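Local coordinates for protein HTH-type transcriptional regulator yiaJ (Escherichia coli, PDB 1YSQ) that represses transcription of the yiaKLMNOPQRS operon, which may serve the use of 2,3-diketo-L-gulonate, the part present here being its C-terminal effector-binding-type domain, at residues 36-41 with 59-64; 28-33 with 147-152; 133-138 with 167-172; 15-20 with 174-179. All coordinates share one frame; numbering follows the deposited sequence.

Interaction 1 of 4, residues 36-41 with 59-64; sequences DDHAIL and GQHMPL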
loop_
_atom_site.group_PDB
_atom_site.type_symbol
_atom_site.label_atom_id
_atom_site.label_comp_id
_atom_site.label_asym_id
_atom_site.label_seq_id
_atom_site.Cartn_x
_atom_site.Cartn_y
_atom_site.Cartn_z
ATOM N N ASP A 36 0.177 -1.445 14.226
ATOM C CA ASP A 36 -0.538 -0.333 14.875
ATOM C C ASP A 36 -0.539 0.978 14.038
ATOM O O ASP A 36 -1.244 1.061 13.036
ATOM C CB ASP A 36 0.037 -0.115 16.283
ATOM C CG ASP A 36 -0.792 0.827 17.136
ATOM O OD1 ASP A 36 -1.875 1.299 16.696
ATOM O OD2 ASP A 36 -0.403 1.166 18.276
ATOM N N ASP A 37 0.244 1.980 14.446
ATOM C CA ASP A 37 0.222 3.314 13.827
ATOM C C ASP A 37 1.219 3.540 12.679
ATOM O O ASP A 37 1.462 4.680 12.281
ATOM C CB ASP A 37 0.374 4.403 14.908
ATOM C CG ASP A 37 1.781 4.475 15.483
ATOM O OD1 ASP A 37 2.501 3.453 15.454
ATOM O OD2 ASP A 37 2.249 5.521 15.981
ATOM N N HIS A 38 1.767 2.451 12.138
ATOM C CA HIS A 38 2.624 2.496 10.957
ATOM C C HIS A 38 2.467 1.210 10.136
ATOM O O HIS A 38 2.048 0.173 10.662
ATOM C CB HIS A 38 4.105 2.739 11.334
ATOM C CG HIS A 38 4.592 1.860 12.439
ATOM N ND1 HIS A 38 4.198 2.027 13.754
ATOM C CD2 HIS A 38 5.396 0.770 12.424
ATOM C CE1 HIS A 38 4.745 1.085 14.499
ATOM N NE2 HIS A 38 5.485 0.318 13.720
ATOM N N ALA A 39 2.790 1.295 8.850
ATOM C CA ALA A 39 2.990 0.112 8.019
ATOM C C ALA A 39 4.480 -0.251 8.122
ATOM O O ALA A 39 5.323 0.641 8.255
ATOM C CB ALA A 39 2.592 0.407 6.541
ATOM N N ILE A 40 4.798 -1.544 8.110
ATOM C CA ILE A 40 6.194 -1.983 8.044
ATOM C C ILE A 40 6.435 -2.578 6.679
ATOM O O ILE A 40 5.745 -3.523 6.273
ATOM C CB ILE A 40 6.554 -3.032 9.116
ATOM C CG1 ILE A 40 6.155 -2.553 10.514
ATOM C CG2 ILE A 40 8.090 -3.346 9.057
ATOM C CD1 ILE A 40 6.487 -3.592 11.610
ATOM N N LEU A 41 7.429 -2.043 5.978
ATOM C CA LEU A 41 7.810 -2.612 4.688
ATOM C C LEU A 41 8.605 -3.889 4.898
ATOM O O LEU A 41 9.797 -3.826 5.198
ATOM C CB LEU A 41 8.596 -1.601 3.838
ATOM C CG LEU A 41 8.781 -1.999 2.371
ATOM C CD1 LEU A 41 7.407 -2.290 1.729
ATOM C CD2 LEU A 41 9.488 -0.890 1.607
ATOM N N GLY A 59 12.171 -3.021 6.162
ATOM C CA GLY A 59 12.310 -2.614 7.551
ATOM C C GLY A 59 11.839 -1.192 7.789
ATOM O O GLY A 59 11.685 -0.767 8.937
ATOM N N GLN A 60 11.568 -0.452 6.713
ATOM C CA GLN A 60 11.082 0.919 6.866
ATOM C C GLN A 60 9.718 0.954 7.581
ATOM O O GLN A 60 8.860 0.098 7.318
ATOM C CB GLN A 60 10.948 1.591 5.508
ATOM C CG GLN A 60 10.555 3.070 5.569
ATOM C CD GLN A 60 10.549 3.704 4.192
ATOM O OE1 GLN A 60 10.318 3.021 3.198
ATOM N NE2 GLN A 60 10.805 5.002 4.127
ATOM N N HIS A 61 9.531 1.948 8.450
ATOM C CA HIS A 61 8.226 2.225 9.062
ATOM C C HIS A 61 7.597 3.412 8.359
ATOM O O HIS A 61 8.169 4.495 8.301
ATOM C CB HIS A 61 8.353 2.523 10.552
ATOM C CG HIS A 61 8.775 1.346 11.380
ATOM N ND1 HIS A 61 8.694 1.349 12.757
ATOM C CD2 HIS A 61 9.255 0.127 11.034
ATOM C CE1 HIS A 61 9.114 0.185 13.224
ATOM N NE2 HIS A 61 9.446 -0.581 12.199
ATOM N N MET A 62 6.412 3.174 7.807
ATOM C CA MET A 62 5.751 4.112 6.947
ATOM C C MET A 62 4.512 4.685 7.758
ATOM O O MET A 62 3.694 3.892 8.251
ATOM C CB MET A 62 5.505 3.340 5.583
ATOM C CG MET A 62 6.533 1.870 5.175
ATOM S SD MET A 62 6.078 1.714 3.526
ATOM C CE MET A 62 5.256 0.269 3.645
ATOM N N PRO A 63 4.388 6.017 7.993
ATOM C CA PRO A 63 3.216 6.532 8.749
ATOM C C PRO A 63 1.897 6.257 8.013
ATOM O O PRO A 63 1.855 6.294 6.777
ATOM C CB PRO A 63 3.444 8.050 8.818
ATOM C CG PRO A 63 4.903 8.248 8.517
ATOM C CD PRO A 63 5.272 7.121 7.566
ATOM N N LEU A 64 0.843 5.961 8.757
ATOM C CA LEU A 64 -0.430 5.580 8.131
ATOM C C LEU A 64 -1.011 6.650 7.201
ATOM O O LEU A 64 -1.560 6.312 6.150
ATOM C CB LEU A 64 -1.472 5.199 9.190
ATOM C CG LEU A 64 -1.153 3.978 10.090
ATOM C CD1 LEU A 64 -2.331 3.699 11.018
ATOM C CD2 LEU A 64 -0.776 2.731 9.319
HETATM O O HOH W 1 1.917 7.285 11.764
#

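Interaction 2 of 4, residues 28-33 with 147-152; sequences TINFSS and AVSISL. With PO4 (phosphate ion), chain B.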
loop_
_atom_site.group_PDB
_atom_site.type_symbol
_atom_site.label_atom_id
_atom_site.label_comp_id
_atom_site.label_asym_id
_atom_site.label_seq_id
_atom_site.Cartn_x
_atom_site.Cartn_y
_atom_site.Cartn_z
ATOM N N THR A 28 8.214 -1.217 -9.256
ATOM C CA THR A 28 8.444 -1.463 -7.821
ATOM C C THR A 28 7.246 -2.150 -7.174
ATOM O O THR A 28 6.108 -1.642 -7.292
ATOM C CB THR A 28 8.630 -0.130 -7.097
ATOM O OG1 THR A 28 9.790 0.559 -7.605
ATOM C CG2 THR A 28 8.913 -0.361 -5.567
ATOM N N ILE A 29 7.497 -3.265 -6.483
ATOM C CA ILE A 29 6.449 -3.946 -5.731
ATOM C C ILE A 29 6.784 -3.856 -4.254
ATOM O O ILE A 29 7.885 -4.215 -3.849
ATOM C CB ILE A 29 6.286 -5.441 -6.175
ATOM C CG1 ILE A 29 6.110 -5.575 -7.703
ATOM C CG2 ILE A 29 5.145 -6.148 -5.394
ATOM C CD1 ILE A 29 4.983 -4.744 -8.351
ATOM N N ASN A 30 5.828 -3.366 -3.459
ATOM C CA ASN A 30 5.973 -3.223 -2.003
ATOM C C ASN A 30 4.996 -4.147 -1.312
ATOM O O ASN A 30 3.857 -4.316 -1.768
ATOM C CB ASN A 30 5.625 -1.792 -1.552
ATOM C CG ASN A 30 6.307 -0.730 -2.393
ATOM O OD1 ASN A 30 5.675 -0.038 -3.201
ATOM N ND2 ASN A 30 7.599 -0.603 -2.215
ATOM N N PHE A 31 5.428 -4.706 -0.189
ATOM C CA PHE A 31 4.563 -5.581 0.603
ATOM C C PHE A 31 4.775 -5.245 2.069
ATOM O O PHE A 31 5.896 -5.336 2.581
ATOM C CB PHE A 31 4.915 -7.043 0.320
ATOM C CG PHE A 31 4.006 -8.037 0.980
ATOM C CD1 PHE A 31 2.644 -8.076 0.678
ATOM C CD2 PHE A 31 4.511 -8.968 1.871
ATOM C CE1 PHE A 31 1.791 -9.017 1.294
ATOM C CE2 PHE A 31 3.655 -9.917 2.480
ATOM C CZ PHE A 31 2.303 -9.928 2.190
ATOM N N SER A 32 3.701 -4.825 2.729
ATOM C CA SER A 32 3.793 -4.403 4.116
ATOM C C SER A 32 2.894 -5.215 5.039
ATOM O O SER A 32 1.973 -5.904 4.573
ATOM C CB SER A 32 3.448 -2.913 4.239
ATOM O OG SER A 32 2.033 -2.734 4.135
ATOM N N SER A 33 3.191 -5.132 6.341
ATOM C CA SER A 33 2.288 -5.570 7.400
ATOM C C SER A 33 1.888 -4.322 8.177
ATOM O O SER A 33 2.516 -3.262 8.045
ATOM C CB SER A 33 2.972 -6.580 8.333
ATOM O OG SER A 33 4.109 -5.975 8.956
ATOM N N ALA A 147 -0.671 -5.694 3.042
ATOM C CA ALA A 147 -1.123 -4.937 1.885
ATOM C C ALA A 147 -0.014 -4.941 0.841
ATOM O O ALA A 147 1.166 -5.129 1.167
ATOM C CB ALA A 147 -1.490 -3.502 2.306
ATOM N N VAL A 148 -0.395 -4.737 -0.414
ATOM C CA VAL A 148 0.563 -4.753 -1.514
ATOM C C VAL A 148 0.425 -3.436 -2.263
ATOM O O VAL A 148 -0.685 -2.937 -2.421
ATOM C CB VAL A 148 0.252 -5.888 -2.534
ATOM C CG1 VAL A 148 1.345 -5.987 -3.630
ATOM C CG2 VAL A 148 0.064 -7.234 -1.850
ATOM N N SER A 149 1.540 -2.888 -2.753
ATOM C CA SER A 149 1.449 -1.689 -3.581
ATOM C C SER A 149 2.419 -1.686 -4.752
ATOM O O SER A 149 3.417 -2.413 -4.741
ATOM C CB SER A 149 1.591 -0.421 -2.713
ATOM O OG SER A 149 2.938 -0.180 -2.342
ATOM N N ILE A 150 2.084 -0.907 -5.782
ATOM C CA ILE A 150 2.976 -0.672 -6.915
ATOM C C ILE A 150 3.366 0.798 -6.887
ATOM O O ILE A 150 2.484 1.659 -6.809
ATOM C CB ILE A 150 2.262 -0.986 -8.268
ATOM C CG1 ILE A 150 1.891 -2.475 -8.366
ATOM C CG2 ILE A 150 3.152 -0.532 -9.446
ATOM C CD1 ILE A 150 1.023 -2.855 -9.624
ATOM N N SER A 151 4.670 1.106 -6.957
ATOM C CA SER A 151 5.106 2.503 -7.058
ATOM C C SER A 151 5.598 2.745 -8.471
ATOM O O SER A 151 6.232 1.870 -9.072
ATOM C CB SER A 151 6.257 2.841 -6.083
ATOM O OG SER A 151 6.048 2.335 -4.771
ATOM N N LEU A 152 5.315 3.938 -8.989
ATOM C CA LEU A 152 5.737 4.318 -10.330
ATOM C C LEU A 152 5.647 5.831 -10.462
ATOM O O LEU A 152 5.065 6.493 -9.597
ATOM C CB LEU A 152 4.879 3.615 -11.398
ATOM C CG LEU A 152 3.417 4.039 -11.600
ATOM C CD1 LEU A 152 2.894 3.439 -12.912
ATOM C CD2 LEU A 152 2.514 3.636 -10.446
HETATM P P PO4 B . 2.856 3.044 -0.016
HETATM O O1 PO4 B . 2.430 4.463 -0.437
HETATM O O2 PO4 B . 1.700 2.222 0.456
HETATM O O3 PO4 B . 3.584 2.322 -1.134
HETATM O O4 PO4 B . 3.820 3.234 1.144
HETATM O O HOH W 2 8.999 1.680 -10.039
#

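Interaction 3 of 4, residues 133-138 with 167-172; sequences IAVPVF and KPLRET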
loop_
_atom_site.group_PDB
_atom_site.type_symbol
_atom_site.label_atom_id
_atom_site.label_comp_id
_atom_site.label_asym_id
_atom_site.label_seq_id
_atom_site.Cartn_x
_atom_site.Cartn_y
_atom_site.Cartn_z
ATOM N N ILE A 133 -0.289 2.651 -6.159
ATOM C CA ILE A 133 -1.629 2.018 -6.092
ATOM C C ILE A 133 -1.493 0.868 -5.106
ATOM O O ILE A 133 -0.535 0.105 -5.197
ATOM C CB ILE A 133 -2.064 1.449 -7.465
ATOM C CG1 ILE A 133 -1.893 2.479 -8.578
ATOM C CG2 ILE A 133 -3.547 0.971 -7.425
ATOM C CD1 ILE A 133 -1.815 1.840 -9.971
ATOM N N ALA A 134 -2.444 0.731 -4.181
ATOM C CA ALA A 134 -2.322 -0.275 -3.125
ATOM C C ALA A 134 -3.644 -1.029 -2.941
ATOM O O ALA A 134 -4.732 -0.489 -3.229
ATOM C CB ALA A 134 -1.898 0.388 -1.809
ATOM N N VAL A 135 -3.537 -2.279 -2.493
ATOM C CA VAL A 135 -4.690 -3.124 -2.192
ATOM C C VAL A 135 -4.482 -3.886 -0.867
ATOM O O VAL A 135 -3.351 -4.153 -0.467
ATOM C CB VAL A 135 -4.980 -4.166 -3.324
ATOM C CG1 VAL A 135 -5.465 -3.488 -4.600
ATOM C CG2 VAL A 135 -3.756 -5.061 -3.590
ATOM N N PRO A 136 -5.575 -4.244 -0.192
ATOM C CA PRO A 136 -5.508 -5.093 1.009
ATOM C C PRO A 136 -5.243 -6.567 0.692
ATOM O O PRO A 136 -5.590 -7.021 -0.396
ATOM C CB PRO A 136 -6.911 -4.941 1.612
ATOM C CG PRO A 136 -7.813 -4.683 0.395
ATOM C CD PRO A 136 -6.961 -3.823 -0.503
ATOM N N VAL A 137 -4.608 -7.284 1.629
ATOM C CA VAL A 137 -4.544 -8.746 1.618
ATOM C C VAL A 137 -5.403 -9.152 2.809
ATOM O O VAL A 137 -5.086 -8.817 3.947
ATOM C CB VAL A 137 -3.097 -9.277 1.809
ATOM C CG1 VAL A 137 -3.072 -10.823 1.979
ATOM C CG2 VAL A 137 -2.215 -8.823 0.655
ATOM N N PHE A 138 -6.523 -9.814 2.549
ATOM C CA PHE A 138 -7.460 -10.124 3.628
ATOM C C PHE A 138 -7.091 -11.436 4.317
ATOM O O PHE A 138 -6.640 -12.376 3.652
ATOM C CB PHE A 138 -8.893 -10.227 3.064
ATOM C CG PHE A 138 -9.480 -8.901 2.637
ATOM C CD1 PHE A 138 -9.908 -7.973 3.591
ATOM C CD2 PHE A 138 -9.621 -8.597 1.279
ATOM C CE1 PHE A 138 -10.466 -6.738 3.200
ATOM C CE2 PHE A 138 -10.173 -7.369 0.867
ATOM C CZ PHE A 138 -10.597 -6.435 1.847
ATOM N N LYS A 167 -5.843 -4.111 -11.879
ATOM C CA LYS A 167 -6.281 -5.474 -12.148
ATOM C C LYS A 167 -5.268 -6.583 -11.756
ATOM O O LYS A 167 -5.627 -7.445 -10.954
ATOM C CB LYS A 167 -6.787 -5.633 -13.578
ATOM C CG LYS A 167 -7.546 -6.927 -13.785
ATOM C CD LYS A 167 -8.052 -7.012 -15.200
ATOM C CE LYS A 167 -7.745 -8.366 -15.787
ATOM N NZ LYS A 167 -8.988 -9.161 -15.814
ATOM N N PRO A 168 -4.046 -6.595 -12.296
ATOM C CA PRO A 168 -3.053 -7.602 -11.874
ATOM C C PRO A 168 -2.638 -7.433 -10.410
ATOM O O PRO A 168 -2.338 -8.417 -9.737
ATOM C CB PRO A 168 -1.853 -7.360 -12.813
ATOM C CG PRO A 168 -2.045 -5.962 -13.333
ATOM C CD PRO A 168 -3.528 -5.735 -13.381
ATOM N N LEU A 169 -2.621 -6.194 -9.924
ATOM C CA LEU A 169 -2.271 -5.924 -8.523
ATOM C C LEU A 169 -3.284 -6.608 -7.606
ATOM O O LEU A 169 -2.916 -7.291 -6.638
ATOM C CB LEU A 169 -2.278 -4.408 -8.254
ATOM C CG LEU A 169 -2.134 -3.990 -6.779
ATOM C CD1 LEU A 169 -0.848 -4.522 -6.143
ATOM C CD2 LEU A 169 -2.198 -2.485 -6.681
ATOM N N ARG A 170 -4.565 -6.444 -7.923
ATOM C CA ARG A 170 -5.590 -7.075 -7.104
ATOM C C ARG A 170 -5.546 -8.607 -7.232
ATOM O O ARG A 170 -5.679 -9.335 -6.232
ATOM C CB ARG A 170 -6.974 -6.527 -7.427
ATOM C CG ARG A 170 -8.097 -7.288 -6.697
ATOM C CD ARG A 170 -9.484 -6.769 -7.013
ATOM N NE ARG A 170 -9.741 -6.782 -8.455
ATOM C CZ ARG A 170 -9.880 -5.691 -9.208
ATOM N NH1 ARG A 170 -9.811 -4.471 -8.662
ATOM N NH2 ARG A 170 -10.097 -5.827 -10.503
ATOM N N GLU A 171 -5.328 -9.098 -8.450
ATOM C CA GLU A 171 -5.224 -10.545 -8.657
ATOM C C GLU A 171 -4.089 -11.139 -7.805
ATOM O O GLU A 171 -4.219 -12.241 -7.264
ATOM C CB GLU A 171 -5.032 -10.864 -10.136
ATOM C CG GLU A 171 -6.314 -10.696 -10.946
ATOM C CD GLU A 171 -6.082 -10.670 -12.444
ATOM O OE1 GLU A 171 -4.916 -10.771 -12.881
ATOM O OE2 GLU A 171 -7.074 -10.537 -13.185
ATOM N N THR A 172 -2.988 -10.392 -7.707
ATOM C CA THR A 172 -1.846 -10.769 -6.877
ATOM C C THR A 172 -2.240 -10.858 -5.393
ATOM O O THR A 172 -1.987 -11.891 -4.760
ATOM C CB THR A 172 -0.689 -9.784 -7.120
ATOM O OG1 THR A 172 -0.246 -9.886 -8.492
ATOM C CG2 THR A 172 0.548 -10.139 -6.279
#

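Interaction 4 of 4, residues 15-20 with 174-179; sequences APHLEA and QAISNE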
loop_
_atom_site.group_PDB
_atom_site.type_symbol
_atom_site.label_atom_id
_atom_site.label_comp_id
_atom_site.label_asym_id
_atom_site.label_seq_id
_atom_site.Cartn_x
_atom_site.Cartn_y
_atom_site.Cartn_z
ATOM N N ALA A 15 5.959 -14.341 -1.901
ATOM C CA ALA A 15 7.077 -14.035 -2.811
ATOM C C ALA A 15 6.905 -14.435 -4.294
ATOM O O ALA A 15 7.167 -13.614 -5.157
ATOM C CB ALA A 15 8.424 -14.553 -2.249
ATOM N N PRO A 16 6.445 -15.651 -4.616
ATOM C CA PRO A 16 6.281 -16.024 -6.032
ATOM C C PRO A 16 5.297 -15.097 -6.747
ATOM O O PRO A 16 5.473 -14.767 -7.929
ATOM C CB PRO A 16 5.681 -17.432 -5.964
ATOM C CG PRO A 16 5.961 -17.925 -4.605
ATOM C CD PRO A 16 6.005 -16.729 -3.712
ATOM N N HIS A 17 4.253 -14.698 -6.015
ATOM C CA HIS A 17 3.202 -13.845 -6.549
ATOM C C HIS A 17 3.689 -12.409 -6.727
ATOM O O HIS A 17 3.384 -11.774 -7.733
ATOM C CB HIS A 17 1.977 -13.872 -5.628
ATOM C CG HIS A 17 1.373 -15.228 -5.480
ATOM N ND1 HIS A 17 0.671 -15.839 -6.495
ATOM C CD2 HIS A 17 1.390 -16.107 -4.449
ATOM C CE1 HIS A 17 0.263 -17.029 -6.089
ATOM N NE2 HIS A 17 0.688 -17.216 -4.851
ATOM N N LEU A 18 4.429 -11.902 -5.742
ATOM C CA LEU A 18 4.973 -10.552 -5.831
ATOM C C LEU A 18 6.017 -10.464 -6.947
ATOM O O LEU A 18 6.030 -9.504 -7.719
ATOM C CB LEU A 18 5.537 -10.104 -4.472
ATOM C CG LEU A 18 4.495 -10.072 -3.345
ATOM C CD1 LEU A 18 5.173 -9.963 -1.988
ATOM C CD2 LEU A 18 3.506 -8.937 -3.543
ATOM N N GLU A 19 6.880 -11.478 -7.050
ATOM C CA GLU A 19 7.849 -11.526 -8.158
ATOM C C GLU A 19 7.165 -11.530 -9.526
ATOM O O GLU A 19 7.571 -10.821 -10.447
ATOM C CB GLU A 19 8.731 -12.773 -8.037
ATOM C CG GLU A 19 9.771 -12.681 -6.934
ATOM C CD GLU A 19 10.677 -13.904 -6.905
ATOM O OE1 GLU A 19 10.759 -14.614 -7.932
ATOM O OE2 GLU A 19 11.296 -14.149 -5.866
ATOM N N ALA A 20 6.136 -12.356 -9.655
ATOM C CA ALA A 20 5.329 -12.395 -10.873
ATOM C C ALA A 20 4.796 -11.015 -11.238
ATOM O O ALA A 20 4.844 -10.613 -12.400
ATOM C CB ALA A 20 4.170 -13.396 -10.716
ATOM N N GLN A 174 -5.253 -11.167 -4.152
ATOM C CA GLN A 174 -6.249 -12.227 -4.002
ATOM C C GLN A 174 -5.591 -13.600 -3.855
ATOM O O GLN A 174 -5.993 -14.387 -3.002
ATOM C CB GLN A 174 -7.209 -12.247 -5.193
ATOM C CG GLN A 174 -8.285 -11.157 -5.157
ATOM C CD GLN A 174 -9.028 -11.018 -6.499
ATOM O OE1 GLN A 174 -8.492 -11.363 -7.565
ATOM N NE2 GLN A 174 -10.262 -10.528 -6.442
ATOM N N ALA A 175 -4.582 -13.871 -4.684
ATOM C CA ALA A 175 -3.863 -15.144 -4.648
ATOM C C ALA A 175 -3.158 -15.353 -3.294
ATOM O O ALA A 175 -3.271 -16.428 -2.684
ATOM C CB ALA A 175 -2.867 -15.228 -5.801
ATOM N N ILE A 176 -2.455 -14.317 -2.829
ATOM C CA ILE A 176 -1.837 -14.325 -1.499
ATOM C C ILE A 176 -2.876 -14.553 -0.393
ATOM O O ILE A 176 -2.691 -15.400 0.478
ATOM C CB ILE A 176 -1.044 -13.004 -1.245
ATOM C CG1 ILE A 176 0.077 -12.840 -2.288
ATOM C CG2 ILE A 176 -0.502 -12.954 0.213
ATOM C CD1 ILE A 176 0.724 -11.435 -2.333
ATOM N N SER A 177 -3.965 -13.796 -0.428
ATOM C CA SER A 177 -5.014 -13.932 0.573
ATOM C C SER A 177 -5.626 -15.343 0.588
ATOM O O SER A 177 -5.867 -15.921 1.667
ATOM C CB SER A 177 -6.104 -12.896 0.323
ATOM O OG SER A 177 -7.206 -13.135 1.167
ATOM N N ASN A 178 -5.870 -15.877 -0.608
ATOM C CA ASN A 178 -6.465 -17.203 -0.787
ATOM C C ASN A 178 -5.545 -18.294 -0.251
ATOM O O ASN A 178 -5.992 -19.187 0.464
ATOM C CB ASN A 178 -6.812 -17.449 -2.266
ATOM C CG ASN A 178 -8.043 -16.674 -2.713
ATOM O OD1 ASN A 178 -8.834 -16.209 -1.881
ATOM N ND2 ASN A 178 -8.216 -16.526 -4.033
ATOM N N GLU A 179 -4.261 -18.199 -0.586
ATOM C CA GLU A 179 -3.252 -19.127 -0.083
ATOM C C GLU A 179 -3.034 -19.022 1.425
ATOM O O GLU A 179 -2.841 -20.035 2.090
ATOM C CB GLU A 179 -1.929 -18.934 -0.815
ATOM C CG GLU A 179 -1.874 -19.699 -2.127
ATOM C CD GLU A 179 -0.652 -19.371 -2.965
ATOM O OE1 GLU A 179 -0.810 -19.299 -4.205
ATOM O OE2 GLU A 179 0.453 -19.197 -2.397
#

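Interaction 1 of 4, residues 36-41 with 59-64
The rings of H38 and H61 form an offset stack, centroids 4.4 Å apart and planes tilted by 17°. H38 CD2 lies over one face of the H61 ring, toward its rim. These residues sit on two antiparallel strands, 38-41 and 61-63, at one edge of the sheet in the GAF-like domain of this IclR-family repressor. A39 and M62 form a hydrogen-bonded pair: A39 N reaches M62 O at 2.8 Å, and M62 N bonds back to A39 O. L41 N to Q60 O and G59 N to L41 O continue the backbone bonding. As modelled, with an irregular side chain, M62 places CE near A39 CB and L41 CB. L64 lays its CD1 and CD2 along the backbone of D36 to H38. H38 CG stands between its own backbone N and carbonyl carbon (chi1 48°), which sets the ring beside H61. Two acidic residues then fix its rotation. H38 NE2 is hydrogen-bonded to E35 OE1. D37 OD1 accepts from H38 ND1 at 2.8 Å, with the oxygen in the ring plane but the nitrogen well above the carboxylate plane.

Interaction 2 of 4, residues 28-33 with 147-152
N30 OD1 has two serine hydroxyls close by. S151 OG donates to it at 2.9 Å, in the carbonyl plane and on a lone pair. S149 OG is also 2.9 Å from N30 OD1. The same S149 OG lies 2.9 Å from O3 of a phosphate ion. For N30, chi1 (-48°) places CG beside the backbone N, and chi2 (108°) turns OD1 to the two serines. The phosphate probably comes from the crystallisation liquor. S67 OG and the backbone N atoms of A68 and M69 are hydrogen-bonded to it, and it may mark a pocket beside the face of N30, S149 and S151.

Strands 28-33 and 147-152 are antiparallel neighbours in the middle of the sheet of the IclR C-terminal domain, a member of the GAF clan. N30 and S149 are a hydrogen-bonded pair, with N30 N to S149 O at 2.9 Å and a return bond from S149 N to N30 O. S32 and A147 pair in the same way.

The other face is apolar. I29 and I150 run alongside each other, I29 CD1 being 3.8 Å from I150 CG1. V148 CG2 meets the F31 ring at its edge, near the ring plane, 3.7 Å from CD1. V148 CG1 touches I29 CG2 from an oblique direction. L18 of helix 8-25 covers I29 and F31 on this side.

Interaction 3 of 4, residues 133-138 with 167-172
V135 and L169 meet tip to tip between strand and helix. V135 CG2 comes 3.7 Å from L169 CG, and V135 CG1 also lies against the leucine. I133 meets L169 at a slant: its CG2 is 3.8 Å from L169 CD2. That leucine methyl also rests on the strand backbone, 3.4 Å from I133 O. With chi1 at 171°, L169 extends its isobutyl group away from the backbone N and against both strand residues. No hydrogen bond crosses between the segments. At this position an alanine would lack the branched end, and a gap would probably open between V135 and I133 on the strand and the helix. L169 also touches V148 and I150 of the next strand and L21 of helix 8-25. R170 is peripheral: its CB is 4.4 Å from V135 CG1, and it turns its guanidinium from the strand. Within the helix, T172 OG1 donates to P168 O, which also accepts from T172 N on the opposite face of its plane. The segment axes are 8.4 Å apart and 22° from parallel. Such apolar packing of the C-terminal helix along a strand is characteristic of the layered alpha/beta fold of GAF-like domains.

Interaction 4 of 4, residues 15-20 with 174-179
H17 and E179 make the polar link between these helices. H17 NE2 donates to E179 OE1 at 2.6 Å, with a bent N-H...O angle of 135°. The oxygen meets the ring at its edge, close to the ring plane. The ring nitrogen, however, stands well above the carboxylate plane, and the two flat groups are turned 54° apart. E179 is extended beyond CG, which carries its carboxylate across to the ring. The nearby carboxylate would be expected to favour a protonated imidazole.

A CH-pi contact holds the same ring from one face. A175 CB lies 3.9 Å from the centroid of the H17 ring, offset toward the rim and nearest to CE1 and ND1. A175 and E179 are one helical turn apart, so one side of that helix supplies both a face contact and an edge bond. A leucine in place of H17 would probably leave the E179 carboxylate without this donor and A175 without its aromatic face.

The helices are the first of this domain fragment, 8-25, and the C-terminal one, 162-182. They run antiparallel, at 175°, and pack side by side in the IclR C-terminal domain; the axes of the two short segments approach to 9.8 Å.

The remaining contacts are apolar. I176 CG1 lies 4.0 Å from H17 CB, the two side chains passing in opposing senses. L18 crosses I176 at about a right angle, and its CD2 is 3.9 Å from I176 CD1.

In the fold
Interactions 1, 2 and 3 all reach one antiparallel sheet. Interactions 2 and 3 are buried, while 1, on an outermost strand, and 4, between two helices, are partly buried. Interactions 1 and 2 touch through strands 28-35 and 38-45, where I40 N probably bonds to S33 O. Interactions 2 and 3 meet at neighbouring strands, by probable backbone bonds such as I150 N to I133 O. Interactions 3 and 4 share helix 162-182. The chemistry follows the place: backbone bonds join the strands, buried apolar contacts seat the helix on the sheet, and the helix pair adds a histidine-carboxylate hydrogen bond, probably charge-assisted. L18 and I176 of interaction 4 reach V148 of interaction 2.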